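Side-chain contacts in Rho GTPase-activating protein 15 (PDB 3BYI), which activates the GTPase activity of Rho-type GTPases, Rac1 among them, returning them to their inactive GDP-bound state: residues Leu107-Phe112 and Gln137-Pro142; Lys148-His153 and Pro177-Ala182. One frame throughout, in Å; residues are numbered along the deposited sequence.

The chain modelled here is the all-helical RhoGAP domain. Coming from the N terminus, helix 89-102 leads into residues 107-112, which open interaction 1; helices 110-120 and 125-138 follow, and residues 137-142 close it, so the contact pulls a largely helical loop of 24 residues together. Helix 141-159 starts there, and about two turns further on its residues 148-153 open interaction 2, which residues 177-182 close at the end of helix 168-180. The two loops are in series, neither nested nor crossed, and share helix 141-159. They also meet directly: Phe108 N lies 3.0 Å from Leu179 O, a probable hydrogen bond, and Phe108 packs on Leu180.

Interaction 1 of 2, residues Leu107-Phe112 and Gln137-Pro142; sequences LFPYSF and QKLPPP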
loop_
_atom_site.group_PDB
_atom_site.type_symbol
_atom_site.label_atom_id
_atom_site.label_comp_id
_atom_site.label_asym_id
_atom_site.label_seq_id
_atom_site.Cartn_x
_atom_site.Cartn_y
_atom_site.Cartn_z
ATOM N N LEU A 107 -4.911 -2.944 -4.434
ATOM C CA LEU A 107 -4.919 -3.945 -3.363
ATOM C C LEU A 107 -6.339 -4.433 -3.066
ATOM O O LEU A 107 -6.563 -5.620 -2.837
ATOM C CB LEU A 107 -4.283 -3.386 -2.087
ATOM C CG LEU A 107 -4.092 -4.339 -0.883
ATOM C CD1 LEU A 107 -3.269 -5.551 -1.262
ATOM C CD2 LEU A 107 -3.468 -3.596 0.336
ATOM N N PHE A 108 -7.271 -3.494 -3.048
ATOM C CA PHE A 108 -8.683 -3.801 -2.924
ATOM C C PHE A 108 -9.197 -4.038 -4.335
ATOM O O PHE A 108 -9.317 -3.059 -5.113
ATOM C CB PHE A 108 -9.421 -2.600 -2.306
ATOM C CG PHE A 108 -9.174 -2.429 -0.839
ATOM C CD1 PHE A 108 -7.945 -1.958 -0.368
ATOM C CD2 PHE A 108 -10.162 -2.729 0.069
ATOM C CE1 PHE A 108 -7.714 -1.797 0.979
ATOM C CE2 PHE A 108 -9.936 -2.589 1.419
ATOM C CZ PHE A 108 -8.719 -2.109 1.881
ATOM N N PRO A 109 -9.491 -5.309 -4.698
ATOM C CA PRO A 109 -9.888 -5.504 -6.073
ATOM C C PRO A 109 -11.164 -4.743 -6.442
ATOM O O PRO A 109 -12.096 -4.610 -5.639
ATOM C CB PRO A 109 -10.081 -7.032 -6.184
ATOM C CG PRO A 109 -9.301 -7.603 -4.994
ATOM C CD PRO A 109 -9.503 -6.580 -3.943
ATOM N N TYR A 110 -11.161 -4.245 -7.668
ATOM C CA TYR A 110 -12.316 -3.612 -8.284
ATOM C C TYR A 110 -13.594 -4.471 -8.145
ATOM O O TYR A 110 -14.680 -3.937 -7.898
ATOM C CB TYR A 110 -12.056 -3.401 -9.798
ATOM C CG TYR A 110 -10.881 -2.523 -10.241
ATOM C CD1 TYR A 110 -10.814 -1.179 -9.887
ATOM C CD2 TYR A 110 -9.876 -3.038 -11.098
ATOM C CE1 TYR A 110 -9.762 -0.359 -10.322
ATOM C CE2 TYR A 110 -8.811 -2.228 -11.559
ATOM C CZ TYR A 110 -8.759 -0.885 -11.157
ATOM O OH TYR A 110 -7.697 -0.074 -11.570
ATOM N N SER A 111 -13.484 -5.790 -8.342
ATOM C CA SER A 111 -14.672 -6.663 -8.184
ATOM C C SER A 111 -15.263 -6.588 -6.761
ATOM O O SER A 111 -16.469 -6.739 -6.583
ATOM C CB SER A 111 -14.377 -8.106 -8.574
ATOM O OG SER A 111 -13.307 -8.670 -7.853
ATOM N N PHE A 112 -14.430 -6.302 -5.758
ATOM C CA PHE A 112 -14.903 -6.175 -4.388
ATOM C C PHE A 112 -15.430 -4.786 -3.994
ATOM O O PHE A 112 -16.127 -4.650 -2.990
ATOM C CB PHE A 112 -13.792 -6.569 -3.423
ATOM C CG PHE A 112 -13.583 -8.041 -3.307
ATOM C CD1 PHE A 112 -13.063 -8.776 -4.370
ATOM C CD2 PHE A 112 -13.870 -8.697 -2.116
ATOM C CE1 PHE A 112 -12.853 -10.155 -4.251
ATOM C CE2 PHE A 112 -13.682 -10.061 -1.992
ATOM C CZ PHE A 112 -13.169 -10.794 -3.055
ATOM N N GLN A 137 -12.103 -12.214 4.083
ATOM C CA GLN A 137 -12.028 -13.683 3.969
ATOM C C GLN A 137 -12.339 -14.196 2.558
ATOM O O GLN A 137 -11.984 -15.315 2.222
ATOM C CB GLN A 137 -12.934 -14.364 5.021
ATOM C CG GLN A 137 -12.350 -14.303 6.461
ATOM C CD GLN A 137 -13.381 -14.524 7.596
ATOM O OE1 GLN A 137 -14.603 -14.493 7.383
ATOM N NE2 GLN A 137 -12.872 -14.722 8.821
ATOM N N LYS A 138 -13.006 -13.400 1.730
ATOM C CA LYS A 138 -13.229 -13.812 0.349
ATOM C C LYS A 138 -12.090 -13.407 -0.598
ATOM O O LYS A 138 -12.056 -13.849 -1.723
ATOM C CB LYS A 138 -14.575 -13.312 -0.181
ATOM C CG LYS A 138 -15.799 -13.841 0.579
ATOM C CD LYS A 138 -17.096 -13.130 0.129
ATOM C CE LYS A 138 -18.292 -13.469 1.026
ATOM N NZ LYS A 138 -18.275 -12.723 2.345
ATOM N N LEU A 139 -11.154 -12.584 -0.145
ATOM C CA LEU A 139 -10.092 -12.100 -1.040
ATOM C C LEU A 139 -9.061 -13.163 -1.434
ATOM O O LEU A 139 -8.881 -14.162 -0.733
ATOM C CB LEU A 139 -9.350 -10.951 -0.403
ATOM C CG LEU A 139 -10.048 -9.617 -0.265
ATOM C CD1 LEU A 139 -9.332 -8.837 0.828
ATOM C CD2 LEU A 139 -10.069 -8.861 -1.599
ATOM N N PRO A 140 -8.354 -12.942 -2.551
ATOM C CA PRO A 140 -7.266 -13.850 -2.851
ATOM C C PRO A 140 -6.194 -13.683 -1.761
ATOM O O PRO A 140 -5.957 -12.568 -1.282
ATOM C CB PRO A 140 -6.763 -13.362 -4.211
ATOM C CG PRO A 140 -7.816 -12.477 -4.735
ATOM C CD PRO A 140 -8.455 -11.873 -3.556
ATOM N N PRO A 141 -5.579 -14.780 -1.331
ATOM C CA PRO A 141 -4.675 -14.636 -0.173
ATOM C C PRO A 141 -3.606 -13.523 -0.268
ATOM O O PRO A 141 -3.277 -12.926 0.745
ATOM C CB PRO A 141 -4.022 -16.023 -0.057
ATOM C CG PRO A 141 -4.980 -16.951 -0.756
ATOM C CD PRO A 141 -5.655 -16.165 -1.823
ATOM N N PRO A 142 -3.036 -13.275 -1.463
ATOM C CA PRO A 142 -2.116 -12.142 -1.500
ATOM C C PRO A 142 -2.725 -10.814 -1.114
ATOM O O PRO A 142 -2.044 -9.999 -0.512
ATOM C CB PRO A 142 -1.625 -12.126 -2.962
ATOM C CG PRO A 142 -1.872 -13.507 -3.459
ATOM C CD PRO A 142 -3.102 -13.969 -2.763
#
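In the RhoGAP domain's helical fold, the proline-rich turn between helices 125-138 and 141-159 packs here against the start of helix 110-120, with a methyl of Leu139 in the corner formed by Phe112 and Pro109. The methyl CD2 of Leu139 does most of the work. It sits over one face of the Phe112 ring, 3.7 Å from the centroid and only 6° off the ring normal, a nearly centred CH-pi contact. The same methyl also reaches Pro109, where CD2 of Leu139 and CD of the proline stand 3.3 Å apart, tighter than usual for two carbons. Phe112 is placed for this by its first torsion, which sets CG anti to the carbonyl carbon (chi1 -77°) and turns the ring toward the 137-142 segment; its backbone N hydrogen-bonds Pro109 O at 2.9 Å, keeping ring and proline on one tight turn. Without the ring, with an alanine here in its stead, the Leu139 methyl would probably lose the aromatic face it rests on and a gap would be likely to open beside Lys138. Behind this contact, Leu139 and Phe108 both touch Met147 of helix 141-159, and Leu107 O takes a hydrogen bond from Asn143 ND2. At the outer end of the ring, the CB of Lys138 lies 3.8 Å from CE2 of Phe112, and the backbone O of Lys138 approaches the ring edge near its plane, 3.5 Å from CZ of Phe112.

Interaction 2 of 2, residues Lys148-His153 and Pro177-Ala182; sequences KVLFGH and PTLLRA
Leu179, in the last turn of helix 168-180, pushes its two methyls toward Leu150 and Phe151 on the flank of helix 141-159, deep inside the RhoGAP domain. The tight part is small and wholly apolar. Leu150 and Leu179 meet tip to tip: CD2 of Leu150 lies 3.6 Å from CD1 of Leu179 and 3.7 Å from its CD2, so one methyl touches both ends of the fork. With chi1 at 177°, Leu150 carries CG anti to its own backbone N, and the branch extends straight at its partner. Phe151 comes in beside it, its CZ 3.7 Å from CD1 of Leu179; the ring meets that methyl obliquely. CD1 of Leu179 is therefore shared between an aliphatic and an aromatic neighbour, and these three buried side chains bridge backbones whose nearest CA atoms, in Leu150 and Leu179, are 10.4 Å apart. Away from it the segments loosen in two directions: at one end Lys148 NZ hydrogen-bonds Phe211 O, at the other Arg181 NH2 bonds Leu103 O, both residues being partly exposed. Around the apolar centre, Phe100 of helix 89-102 touches both Leu150 and Leu179, Phe108 covers Phe151 and Leu179 from the 107-112 segment, and Met203 of helix 189-205 packs on Phe151, placing the contact where helices 89-102, 141-159, 168-180 and 189-205 come together.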
loop_
_atom_site.group_PDB
_atom_site.type_symbol
_atom_site.label_atom_id
_atom_site.label_comp_id
_atom_site.label_asym_id
_atom_site.label_seq_id
_atom_site.Cartn_x
_atom_site.Cartn_y
_atom_site.Cartn_z
ATOM N N LYS A 148 -3.418 -7.318 5.733
ATOM C CA LYS A 148 -3.141 -7.559 7.155
ATOM C C LYS A 148 -1.792 -6.984 7.578
ATOM O O LYS A 148 -1.693 -6.283 8.576
ATOM C CB LYS A 148 -3.181 -9.039 7.471
ATOM C CG LYS A 148 -3.132 -9.337 8.961
ATOM C CD LYS A 148 -3.186 -10.805 9.249
ATOM C CE LYS A 148 -3.195 -11.073 10.770
ATOM N NZ LYS A 148 -3.899 -12.376 11.053
ATOM N N VAL A 149 -0.755 -7.280 6.805
ATOM C CA VAL A 149 0.580 -6.784 7.100
ATOM C C VAL A 149 0.611 -5.221 7.051
ATOM O O VAL A 149 1.134 -4.581 7.965
ATOM C CB VAL A 149 1.630 -7.467 6.156
ATOM C CG1 VAL A 149 2.925 -6.720 6.113
ATOM C CG2 VAL A 149 1.890 -8.928 6.573
ATOM N N LEU A 150 0.053 -4.615 6.008
ATOM C CA LEU A 150 0.084 -3.164 5.889
ATOM C C LEU A 150 -0.764 -2.473 6.981
ATOM O O LEU A 150 -0.290 -1.607 7.677
ATOM C CB LEU A 150 -0.346 -2.727 4.487
ATOM C CG LEU A 150 -0.418 -1.218 4.246
ATOM C CD1 LEU A 150 0.944 -0.538 4.285
ATOM C CD2 LEU A 150 -1.118 -0.984 2.953
ATOM N N PHE A 151 -2.022 -2.851 7.135
ATOM C CA PHE A 151 -2.845 -2.248 8.180
ATOM C C PHE A 151 -2.316 -2.510 9.601
ATOM O O PHE A 151 -2.405 -1.654 10.459
ATOM C CB PHE A 151 -4.304 -2.671 8.019
ATOM C CG PHE A 151 -4.968 -2.011 6.843
ATOM C CD1 PHE A 151 -5.347 -2.742 5.728
ATOM C CD2 PHE A 151 -5.176 -0.645 6.851
ATOM C CE1 PHE A 151 -5.930 -2.127 4.642
ATOM C CE2 PHE A 151 -5.742 -0.010 5.767
ATOM C CZ PHE A 151 -6.118 -0.758 4.656
ATOM N N GLY A 152 -1.767 -3.691 9.833
ATOM C CA GLY A 152 -1.161 -4.025 11.128
ATOM C C GLY A 152 -0.021 -3.064 11.434
ATOM O O GLY A 152 0.088 -2.564 12.528
ATOM N N HIS A 153 0.818 -2.811 10.430
ATOM C CA HIS A 153 1.871 -1.804 10.508
ATOM C C HIS A 153 1.335 -0.409 10.807
ATOM O O HIS A 153 1.913 0.353 11.597
ATOM C CB HIS A 153 2.623 -1.779 9.159
ATOM C CG HIS A 153 3.553 -0.612 8.987
ATOM N ND1 HIS A 153 4.643 -0.388 9.806
ATOM C CD2 HIS A 153 3.561 0.383 8.080
ATOM C CE1 HIS A 153 5.284 0.696 9.401
ATOM N NE2 HIS A 153 4.642 1.190 8.359
ATOM N N PRO A 177 -7.068 6.437 -1.488
ATOM C CA PRO A 177 -6.761 6.463 -2.909
ATOM C C PRO A 177 -5.664 5.469 -3.326
ATOM O O PRO A 177 -5.719 4.955 -4.427
ATOM C CB PRO A 177 -6.290 7.911 -3.136
ATOM C CG PRO A 177 -6.772 8.676 -1.974
ATOM C CD PRO A 177 -6.837 7.736 -0.838
ATOM N N THR A 178 -4.676 5.247 -2.458
ATOM C CA THR A 178 -3.534 4.380 -2.748
ATOM C C THR A 178 -3.954 2.896 -2.881
ATOM O O THR A 178 -3.438 2.189 -3.725
ATOM C CB THR A 178 -2.425 4.601 -1.631
ATOM O OG1 THR A 178 -1.847 5.911 -1.772
ATOM C CG2 THR A 178 -1.320 3.609 -1.687
ATOM N N LEU A 179 -4.907 2.465 -2.060
ATOM C CA LEU A 179 -5.249 1.051 -1.922
ATOM C C LEU A 179 -6.559 0.663 -2.608
ATOM O O LEU A 179 -6.751 -0.500 -2.966
ATOM C CB LEU A 179 -5.275 0.690 -0.427
ATOM C CG LEU A 179 -3.964 0.957 0.365
ATOM C CD1 LEU A 179 -4.146 0.577 1.760
ATOM C CD2 LEU A 179 -2.806 0.188 -0.170
ATOM N N LEU A 180 -7.459 1.628 -2.788
ATOM C CA LEU A 180 -8.761 1.377 -3.405
ATOM C C LEU A 180 -8.926 2.058 -4.776
ATOM O O LEU A 180 -9.657 1.561 -5.655
ATOM C CB LEU A 180 -9.872 1.814 -2.460
ATOM C CG LEU A 180 -9.999 0.981 -1.176
ATOM C CD1 LEU A 180 -9.483 1.646 0.129
ATOM C CD2 LEU A 180 -11.430 0.581 -1.022
ATOM N N ARG A 181 -8.252 3.186 -4.986
ATOM C CA ARG A 181 -8.203 3.783 -6.342
ATOM C C ARG A 181 -9.600 3.941 -6.965
ATOM O O ARG A 181 -9.801 3.704 -8.148
ATOM C CB ARG A 181 -7.320 2.910 -7.253
ATOM C CG ARG A 181 -6.779 3.562 -8.529
ATOM C CD ARG A 181 -6.028 2.523 -9.383
ATOM N NE ARG A 181 -4.819 2.055 -8.728
ATOM C CZ ARG A 181 -4.034 1.074 -9.166
ATOM N NH1 ARG A 181 -4.316 0.438 -10.298
ATOM N NH2 ARG A 181 -2.950 0.740 -8.462
ATOM N N ALA A 182 -10.553 4.386 -6.150
ATOM C CA ALA A 182 -11.977 4.385 -6.519
ATOM C C ALA A 182 -12.479 5.702 -7.080
ATOM O O ALA A 182 -13.644 5.790 -7.450
ATOM C CB ALA A 182 -12.830 3.965 -5.307
#